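Long-range contacts in putative lipase/esterase (Lactobacillus plantarum WCFS1, PDB 3BXP), which is a putative carboxylesterase of the alpha/beta-hydrolase clan that probably hydrolyses carboxylic ester bonds: residues I40-G45 with T68-Y73; W85-L90 with A124-V129; L153-I158 with A200-V205. All coordinates share one frame; numbering follows the deposited sequence.

Contact 1 of 3, residues I40-G45 with T68-Y73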
loop_
_atom_site.group_PDB
_atom_site.type_symbol
_atom_site.label_atom_id
_atom_site.label_comp_id
_atom_site.label_asym_id
_atom_site.label_seq_id
_atom_site.Cartn_x
_atom_site.Cartn_y
_atom_site.Cartn_z
ATOM N N ILE B 40 8.480 -14.433 -14.678
ATOM C CA ILE B 40 7.271 -14.665 -13.847
ATOM C C ILE B 40 7.396 -16.014 -13.137
ATOM O O ILE B 40 7.567 -17.081 -13.797
ATOM C CB ILE B 40 5.967 -14.606 -14.692
ATOM C CG1 ILE B 40 5.700 -13.211 -15.266
ATOM C CG2 ILE B 40 4.774 -15.062 -13.824
ATOM C CD1 ILE B 40 4.653 -13.207 -16.394
ATOM N N CYS B 41 7.431 -15.953 -11.793
ATOM C CA CYS B 41 7.386 -17.126 -10.959
ATOM C C CYS B 41 5.921 -17.276 -10.515
ATOM O O CYS B 41 5.443 -16.473 -9.762
ATOM C CB CYS B 41 8.334 -16.993 -9.755
ATOM S SG CYS B 41 10.048 -17.029 -10.262
ATOM N N PRO B 42 5.197 -18.265 -11.058
ATOM C CA PRO B 42 3.750 -18.417 -10.821
ATOM C C PRO B 42 3.364 -18.742 -9.370
ATOM O O PRO B 42 4.225 -19.176 -8.542
ATOM C CB PRO B 42 3.351 -19.584 -11.729
ATOM C CG PRO B 42 4.470 -19.746 -12.698
ATOM C CD PRO B 42 5.711 -19.298 -12.001
ATOM N N GLY B 43 2.093 -18.597 -9.050
ATOM C CA GLY B 43 1.605 -19.160 -7.767
ATOM C C GLY B 43 1.435 -20.658 -7.778
ATOM O O GLY B 43 1.965 -21.331 -8.644
ATOM N N GLY B 44 0.706 -21.203 -6.779
ATOM C CA GLY B 44 0.431 -22.596 -6.767
ATOM C C GLY B 44 0.816 -23.339 -5.495
ATOM O O GLY B 44 0.828 -24.569 -5.464
ATOM N N GLY B 45 1.145 -22.575 -4.469
ATOM C CA GLY B 45 1.362 -23.108 -3.111
ATOM C C GLY B 45 2.390 -24.210 -2.991
ATOM O O GLY B 45 2.372 -25.017 -2.044
ATOM N N THR B 68 8.592 -11.643 -21.849
ATOM C CA THR B 68 8.316 -12.352 -20.609
ATOM C C THR B 68 8.787 -13.767 -20.679
ATOM O O THR B 68 8.782 -14.389 -21.724
ATOM C CB THR B 68 6.843 -12.265 -20.218
ATOM O OG1 THR B 68 6.031 -12.987 -21.150
ATOM C CG2 THR B 68 6.415 -10.808 -20.140
ATOM N N VAL B 69 9.214 -14.280 -19.527
ATOM C CA VAL B 69 9.601 -15.714 -19.401
ATOM C C VAL B 69 8.869 -16.232 -18.186
ATOM O O VAL B 69 8.887 -15.585 -17.135
ATOM C CB VAL B 69 11.142 -15.910 -19.211
ATOM C CG1 VAL B 69 11.536 -17.401 -18.806
ATOM C CG2 VAL B 69 11.947 -15.468 -20.487
ATOM N N VAL B 70 8.213 -17.380 -18.316
ATOM C CA VAL B 70 7.590 -18.035 -17.160
ATOM C C VAL B 70 8.469 -19.165 -16.718
ATOM O O VAL B 70 8.888 -19.964 -17.549
ATOM C CB VAL B 70 6.155 -18.529 -17.504
ATOM C CG1 VAL B 70 5.560 -19.271 -16.277
ATOM C CG2 VAL B 70 5.248 -17.317 -17.945
ATOM N N LEU B 71 8.804 -19.154 -15.421
ATOM C CA LEU B 71 9.738 -20.068 -14.758
ATOM C C LEU B 71 8.954 -21.003 -13.851
ATOM O O LEU B 71 8.416 -20.582 -12.850
ATOM C CB LEU B 71 10.772 -19.306 -13.948
ATOM C CG LEU B 71 11.541 -20.242 -12.963
ATOM C CD1 LEU B 71 12.245 -21.430 -13.610
ATOM C CD2 LEU B 71 12.486 -19.320 -12.151
ATOM N N ASN B 72 8.838 -22.262 -14.256
ATOM C CA ASN B 72 8.184 -23.268 -13.462
ATOM C C ASN B 72 9.157 -23.890 -12.468
ATOM O O ASN B 72 9.710 -24.897 -12.722
ATOM C CB ASN B 72 7.586 -24.320 -14.397
ATOM C CG ASN B 72 6.172 -23.960 -14.924
ATOM O OD1 ASN B 72 5.612 -22.889 -14.681
ATOM N ND2 ASN B 72 5.574 -24.920 -15.610
ATOM N N TYR B 73 9.349 -23.216 -11.357
ATOM C CA TYR B 73 10.391 -23.531 -10.356
ATOM C C TYR B 73 10.030 -24.834 -9.619
ATOM O O TYR B 73 8.886 -25.308 -9.615
ATOM C CB TYR B 73 10.586 -22.325 -9.404
ATOM C CG TYR B 73 9.270 -21.964 -8.781
ATOM C CD1 TYR B 73 8.783 -22.706 -7.722
ATOM C CD2 TYR B 73 8.471 -20.925 -9.287
ATOM C CE1 TYR B 73 7.527 -22.449 -7.150
ATOM C CE2 TYR B 73 7.197 -20.668 -8.739
ATOM C CZ TYR B 73 6.731 -21.432 -7.686
ATOM O OH TYR B 73 5.460 -21.195 -7.176
HETATM O O HOH W 1 3.690 -23.190 -6.435
#
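Ile40 and Val70 pair in parallel at the C-terminal ends of two neighbouring strands, 35-41 and 67-72, which helix 54-63 joins into a beta-alpha-beta unit of the alpha/beta-hydrolase sheet. Two straight backbone bonds hold the register: Ile40 N donates to Val69 O (2.7 Å), and Leu71 N donates to Ile40 O (2.9 Å, 178° at the hydrogen). Beyond Ile40 the two backbones no longer bond to each other; Cys41 bonds to strand 110-116 instead, and side chains take over. The dense part lies round Pro42, whose CD packs into the bend of the chain from Leu71 to Tyr73, 3.1 Å from Leu71 O and 3.8 Å from Tyr73 CE2. Cys41 packs its SG on Leu71 CD2 and brings its CB obliquely to the Tyr73 ring, with Val123 of helix 118-129 beyond.

The other side is looser: Pro42 CG touches Val70 CG1 and Asn72 OD1, and both Val70 and Asn72 are partly exposed. Glycines 43-45 form a separate loop that barely touches residues 68-73; in related esterases a glycine-rich loop here helps form the oxyanion hole, a role this one probably shares. With CG between the backbone N and the carbonyl carbon (chi1 56°), the Tyr73 ring reaches back towards this loop. Its OH donates to Pro42 O at 2.7 Å, tilted 28° from the carbonyl plane, and accepts from a water at 2.8 Å.

Contact 2 of 3, residues W85-L90 with A124-V129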
loop_
_atom_site.group_PDB
_atom_site.type_symbol
_atom_site.label_atom_id
_atom_site.label_comp_id
_atom_site.label_asym_id
_atom_site.label_seq_id
_atom_site.Cartn_x
_atom_site.Cartn_y
_atom_site.Cartn_z
ATOM N N TRP B 85 16.876 -25.387 -4.418
ATOM C CA TRP B 85 16.800 -25.558 -5.882
ATOM C C TRP B 85 16.136 -24.415 -6.639
ATOM O O TRP B 85 16.653 -24.012 -7.683
ATOM C CB TRP B 85 16.136 -26.883 -6.271
ATOM C CG TRP B 85 16.497 -27.983 -5.293
ATOM C CD1 TRP B 85 15.647 -28.607 -4.416
ATOM C CD2 TRP B 85 17.796 -28.513 -5.027
ATOM N NE1 TRP B 85 16.340 -29.471 -3.623
ATOM C CE2 TRP B 85 17.654 -29.454 -4.004
ATOM C CE3 TRP B 85 19.069 -28.296 -5.581
ATOM C CZ2 TRP B 85 18.734 -30.164 -3.486
ATOM C CZ3 TRP B 85 20.144 -29.025 -5.086
ATOM C CH2 TRP B 85 19.965 -29.962 -4.068
ATOM N N ALA B 86 15.005 -23.909 -6.153
ATOM C CA ALA B 86 14.290 -22.854 -6.879
ATOM C C ALA B 86 15.152 -21.604 -7.086
ATOM O O ALA B 86 15.022 -20.963 -8.112
ATOM C CB ALA B 86 12.953 -22.484 -6.186
ATOM N N LEU B 87 15.961 -21.254 -6.101
ATOM C CA LEU B 87 16.867 -20.085 -6.158
ATOM C C LEU B 87 17.932 -20.254 -7.270
ATOM O O LEU B 87 18.168 -19.347 -8.073
ATOM C CB LEU B 87 17.555 -19.851 -4.805
ATOM C CG LEU B 87 16.684 -19.520 -3.620
ATOM C CD1 LEU B 87 17.531 -19.531 -2.354
ATOM C CD2 LEU B 87 15.984 -18.173 -3.804
ATOM N N GLN B 88 18.494 -21.459 -7.349
ATOM C CA GLN B 88 19.495 -21.836 -8.377
ATOM C C GLN B 88 18.862 -21.799 -9.769
ATOM O O GLN B 88 19.435 -21.257 -10.714
ATOM C CB GLN B 88 20.132 -23.192 -8.022
ATOM C CG GLN B 88 20.924 -23.103 -6.718
ATOM C CD GLN B 88 21.273 -24.413 -6.004
ATOM O OE1 GLN B 88 20.701 -25.468 -6.223
ATOM N NE2 GLN B 88 22.194 -24.301 -5.063
ATOM N N GLN B 89 17.627 -22.297 -9.872
ATOM C CA GLN B 89 16.888 -22.291 -11.152
ATOM C C GLN B 89 16.547 -20.884 -11.629
ATOM O O GLN B 89 16.611 -20.592 -12.806
ATOM C CB GLN B 89 15.606 -23.098 -11.012
ATOM C CG GLN B 89 15.809 -24.574 -10.744
ATOM C CD GLN B 89 14.532 -25.319 -10.334
ATOM O OE1 GLN B 89 13.560 -24.750 -9.784
ATOM N NE2 GLN B 89 14.540 -26.635 -10.593
ATOM N N LEU B 90 16.194 -20.022 -10.695
ATOM C CA LEU B 90 15.888 -18.640 -11.034
ATOM C C LEU B 90 17.218 -17.979 -11.485
ATOM O O LEU B 90 17.260 -17.283 -12.480
ATOM C CB LEU B 90 15.269 -17.929 -9.855
ATOM C CG LEU B 90 14.911 -16.447 -9.978
ATOM C CD1 LEU B 90 14.264 -16.081 -11.345
ATOM C CD2 LEU B 90 14.013 -16.024 -8.803
ATOM N N ALA B 124 11.016 -13.054 -3.640
ATOM C CA ALA B 124 11.361 -12.237 -2.477
ATOM C C ALA B 124 12.612 -12.792 -1.833
ATOM O O ALA B 124 13.551 -12.073 -1.454
ATOM C CB ALA B 124 10.160 -12.174 -1.491
ATOM N N THR B 125 12.689 -14.107 -1.772
ATOM C CA THR B 125 13.881 -14.737 -1.185
ATOM C C THR B 125 15.109 -14.462 -2.088
ATOM O O THR B 125 16.211 -14.164 -1.592
ATOM C CB THR B 125 13.649 -16.236 -1.016
ATOM O OG1 THR B 125 12.532 -16.434 -0.116
ATOM C CG2 THR B 125 14.907 -16.967 -0.440
ATOM N N TYR B 126 14.919 -14.593 -3.402
ATOM C CA TYR B 126 15.967 -14.305 -4.384
ATOM C C TYR B 126 16.486 -12.883 -4.225
ATOM O O TYR B 126 17.726 -12.590 -4.282
ATOM C CB TYR B 126 15.486 -14.565 -5.822
ATOM C CG TYR B 126 16.670 -14.640 -6.787
ATOM C CD1 TYR B 126 17.387 -15.823 -6.924
ATOM C CD2 TYR B 126 17.044 -13.550 -7.544
ATOM C CE1 TYR B 126 18.456 -15.904 -7.790
ATOM C CE2 TYR B 126 18.138 -13.617 -8.385
ATOM C CZ TYR B 126 18.821 -14.793 -8.521
ATOM O OH TYR B 126 19.923 -14.816 -9.396
ATOM N N ASN B 127 15.544 -11.981 -4.016
ATOM C CA ASN B 127 15.874 -10.565 -3.942
ATOM C C ASN B 127 16.851 -10.318 -2.783
ATOM O O ASN B 127 17.743 -9.443 -2.844
ATOM C CB ASN B 127 14.618 -9.691 -3.824
ATOM C CG ASN B 127 14.896 -8.256 -4.180
ATOM O OD1 ASN B 127 15.840 -7.963 -4.931
ATOM N ND2 ASN B 127 14.115 -7.330 -3.625
ATOM N N GLY B 128 16.702 -11.113 -1.737
ATOM C CA GLY B 128 17.577 -11.048 -0.562
ATOM C C GLY B 128 18.912 -11.745 -0.697
ATOM O O GLY B 128 19.962 -11.177 -0.499
ATOM N N VAL B 129 18.846 -13.010 -1.039
ATOM C CA VAL B 129 20.015 -13.849 -1.271
ATOM C C VAL B 129 20.948 -13.400 -2.408
ATOM O O VAL B 129 22.165 -13.389 -2.242
ATOM C CB VAL B 129 19.555 -15.301 -1.564
ATOM C CG1 VAL B 129 20.723 -16.191 -1.994
ATOM C CG2 VAL B 129 18.883 -15.866 -0.340
#
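Leu87 and Tyr126 mark the nearest backbone approach, 6.1 Å between their CA atoms, where the axes of the segments 85-90 and 124-129, parts of helices 85-99 and 118-129, pass 10.2 Å apart at a crossing angle of -74°. So steep a crossing confines the contact to a small patch, in which Leu87 and Leu90, one turn apart, face Thr125, Tyr126 and Val129.

Tyr126 lies at the middle of the patch. Its CG stands anti to the backbone N (chi1 -164°), which sends the ring out towards helix 85-99. Leu90 covers one face: its CG sits 4.0 Å from the ring centroid and only 14° off the normal, a CH-pi contact, while Leu90 CD2 settles at 3.6 Å from Tyr126 CG, over the root of the ring. At the edge, the carbonyl oxygen Leu87 O approaches Tyr126 CE1 at 3.5 Å, near the ring plane. The Leu87 side chain reaches the base of Tyr126 and crosses Thr125 at about a right angle, Leu87 CD2 touching Thr125 CG2 at 3.7 Å; its other methyl, CD1, reaches Val129 CG2 at 4.4 Å. Thr125 thus offers its methyl to the interface and turns its hydroxyl to its own helix, where OG1 bonds to His121 O. Val122, one turn earlier, also packs on Leu90.

Replacing Tyr126 with an alanine would probably open a gap between the helices, leaving Leu90 without the ring face it rests on and Leu87 O without its edge contact. All five contacting residues are buried and no polar bond links the two segments, which implies that shape and apolar burial, rather than directed bonds, join this pair of helices over the sheet.

Contact 3 of 3, residues L153-I158 with A200-V205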
loop_
_atom_site.group_PDB
_atom_site.type_symbol
_atom_site.label_atom_id
_atom_site.label_comp_id
_atom_site.label_asym_id
_atom_site.label_seq_id
_atom_site.Cartn_x
_atom_site.Cartn_y
_atom_site.Cartn_z
ATOM N N LEU B 153 5.786 -8.121 -6.676
ATOM C CA LEU B 153 5.172 -9.177 -5.876
ATOM C C LEU B 153 3.688 -8.990 -5.780
ATOM O O LEU B 153 3.215 -7.936 -5.360
ATOM C CB LEU B 153 5.761 -9.236 -4.447
ATOM C CG LEU B 153 7.275 -9.468 -4.312
ATOM C CD1 LEU B 153 7.686 -9.327 -2.843
ATOM C CD2 LEU B 153 7.585 -10.891 -4.828
ATOM N N GLY B 154 2.939 -10.008 -6.205
ATOM C CA GLY B 154 1.466 -10.013 -6.012
ATOM C C GLY B 154 1.054 -11.099 -5.045
ATOM O O GLY B 154 1.451 -12.272 -5.196
ATOM N N TYR B 155 0.281 -10.702 -4.050
ATOM C CA TYR B 155 -0.123 -11.591 -2.981
ATOM C C TYR B 155 0.990 -12.616 -2.646
ATOM O O TYR B 155 0.720 -13.812 -2.607
ATOM C CB TYR B 155 -1.445 -12.308 -3.331
ATOM C CG TYR B 155 -1.598 -12.796 -4.753
ATOM C CD1 TYR B 155 -1.883 -11.929 -5.765
ATOM C CD2 TYR B 155 -1.491 -14.128 -5.066
ATOM C CE1 TYR B 155 -2.072 -12.374 -7.073
ATOM C CE2 TYR B 155 -1.654 -14.598 -6.370
ATOM C CZ TYR B 155 -1.930 -13.725 -7.357
ATOM O OH TYR B 155 -2.125 -14.166 -8.636
ATOM N N PRO B 156 2.195 -12.144 -2.294
ATOM C CA PRO B 156 3.266 -13.109 -2.140
ATOM C C PRO B 156 3.227 -13.840 -0.828
ATOM O O PRO B 156 2.870 -13.258 0.181
ATOM C CB PRO B 156 4.485 -12.238 -2.094
ATOM C CG PRO B 156 4.003 -10.979 -1.454
ATOM C CD PRO B 156 2.695 -10.760 -2.095
ATOM N N VAL B 157 3.579 -15.112 -0.868
ATOM C CA VAL B 157 4.012 -15.800 0.352
ATOM C C VAL B 157 5.386 -15.266 0.702
ATOM O O VAL B 157 6.284 -15.203 -0.161
ATOM C CB VAL B 157 4.024 -17.319 0.181
ATOM C CG1 VAL B 157 4.655 -18.017 1.402
ATOM C CG2 VAL B 157 2.598 -17.874 -0.153
ATOM N N ILE B 158 5.591 -14.888 1.964
ATOM C CA ILE B 158 6.819 -14.237 2.367
ATOM C C ILE B 158 7.448 -14.956 3.546
ATOM O O ILE B 158 8.685 -15.108 3.623
ATOM C CB ILE B 158 6.543 -12.765 2.779
ATOM C CG1 ILE B 158 6.162 -11.941 1.521
ATOM C CG2 ILE B 158 7.701 -12.129 3.566
ATOM C CD1 ILE B 158 7.318 -11.857 0.386
ATOM N N ALA B 200 -6.775 -6.804 0.586
ATOM C CA ALA B 200 -6.883 -6.745 2.045
ATOM C C ALA B 200 -7.626 -7.972 2.572
ATOM O O ALA B 200 -7.394 -8.419 3.707
ATOM C CB ALA B 200 -7.608 -5.450 2.481
ATOM N N THR B 201 -8.492 -8.488 1.708
ATOM C CA THR B 201 -9.482 -9.518 2.039
ATOM C C THR B 201 -9.028 -10.930 1.632
ATOM O O THR B 201 -9.801 -11.880 1.720
ATOM C CB THR B 201 -10.843 -9.265 1.304
ATOM O OG1 THR B 201 -10.650 -9.303 -0.125
ATOM C CG2 THR B 201 -11.470 -7.940 1.701
ATOM N N ASP B 202 -7.794 -11.030 1.152
ATOM C CA ASP B 202 -7.177 -12.310 0.728
ATOM C C ASP B 202 -7.327 -13.446 1.754
ATOM O O ASP B 202 -6.846 -13.382 2.875
ATOM C CB ASP B 202 -5.676 -12.075 0.408
ATOM C CG ASP B 202 -5.104 -13.114 -0.553
ATOM O OD1 ASP B 202 -5.541 -14.273 -0.469
ATOM O OD2 ASP B 202 -4.162 -12.788 -1.343
ATOM N N GLU B 203 -7.979 -14.515 1.331
ATOM C CA GLU B 203 -8.267 -15.604 2.245
ATOM C C GLU B 203 -7.393 -16.820 1.917
ATOM O O GLU B 203 -7.525 -17.876 2.543
ATOM C CB GLU B 203 -9.763 -15.952 2.174
ATOM N N SER B 204 -6.508 -16.648 0.939
ATOM C CA SER B 204 -5.603 -17.717 0.462
ATOM C C SER B 204 -4.187 -17.515 0.985
ATOM O O SER B 204 -3.562 -18.412 1.502
ATOM C CB SER B 204 -5.510 -17.684 -1.056
ATOM O OG SER B 204 -6.725 -18.088 -1.668
ATOM N N VAL B 205 -3.695 -16.306 0.786
ATOM C CA VAL B 205 -2.384 -15.869 1.280
ATOM C C VAL B 205 -2.621 -14.789 2.326
ATOM O O VAL B 205 -3.128 -13.695 2.025
ATOM C CB VAL B 205 -1.476 -15.262 0.137
ATOM C CG1 VAL B 205 -0.083 -14.813 0.665
ATOM C CG2 VAL B 205 -1.276 -16.221 -0.998
#
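Tyr155 is the first residue past strand 150-154, and it meets the loop 200-205 that follows the adjacent parallel strand 194-199. In the alpha/beta-hydrolase fold these are neighbouring strand ends on the active-site rim of the sheet, and the loop after the second of them commonly carries the acid of the catalytic triad.

At Tyr155 the chain adopts a left-handed conformation (phi 34°, psi 57°) and turns off the strand. Its CB points to the loop and lies 3.4 Å from Asp202 OD2, but the ring leads away, towards Trp197 and Ser117, the central residue of the apparent nucleophile elbow. The carbonyl oxygen of Tyr155 faces the fork of Val205, with Val205 CG1 and CG2 each 3.5 Å from Tyr155 O. CB of Pro156 points away from the loop, and the residue meets it through its carbonyl; Pro156 O, 3.4 Å from Val205 CG1, is buried with no polar partner in the model. Val157 closes the contact with its CG2 branch, which crosses Val205 obliquely at 4.2 Å from Val205 CG1 and has His121 and Phe164 nearby.

Val205 can reach all three residues because its CG1 stands anti to its backbone N (chi1 -179°), extended towards the first segment. The loop behind it is shaped by an Asx turn. Asp202 OD2 is bonded to Gln198. Asp202 OD1 accepts from Ser204 N at 2.9 Å, nearly along the C-O axis. From above the carboxylate plane, Val205 N donates to the same Asp202 OD1 at 3.0 Å.

How the contacts relate
The three contacts follow one another along the chain, each closing before the next opens, and all lie within one alpha/beta-hydrolase family region. Contacts 1 and 3 sit at strand ends of the same mixed sheet, their centres 16 Å apart and without touching; strand 110-116, leading to the apparent nucleophile elbow, runs between their strands. Contact 2 lies among the helices packed on the sheet. It meets contact 1, centre to centre 12 Å away, where Leu90 and Ala86 pack on Leu71 and Tyr73, and contact 3, 19 Å away, through Ala124 against Leu153 and Ile158. Contact 2 therefore links the two loop regions that probably flank the active site, helix 85-99 packing on contact 1 and helix 118-129 on contact 3.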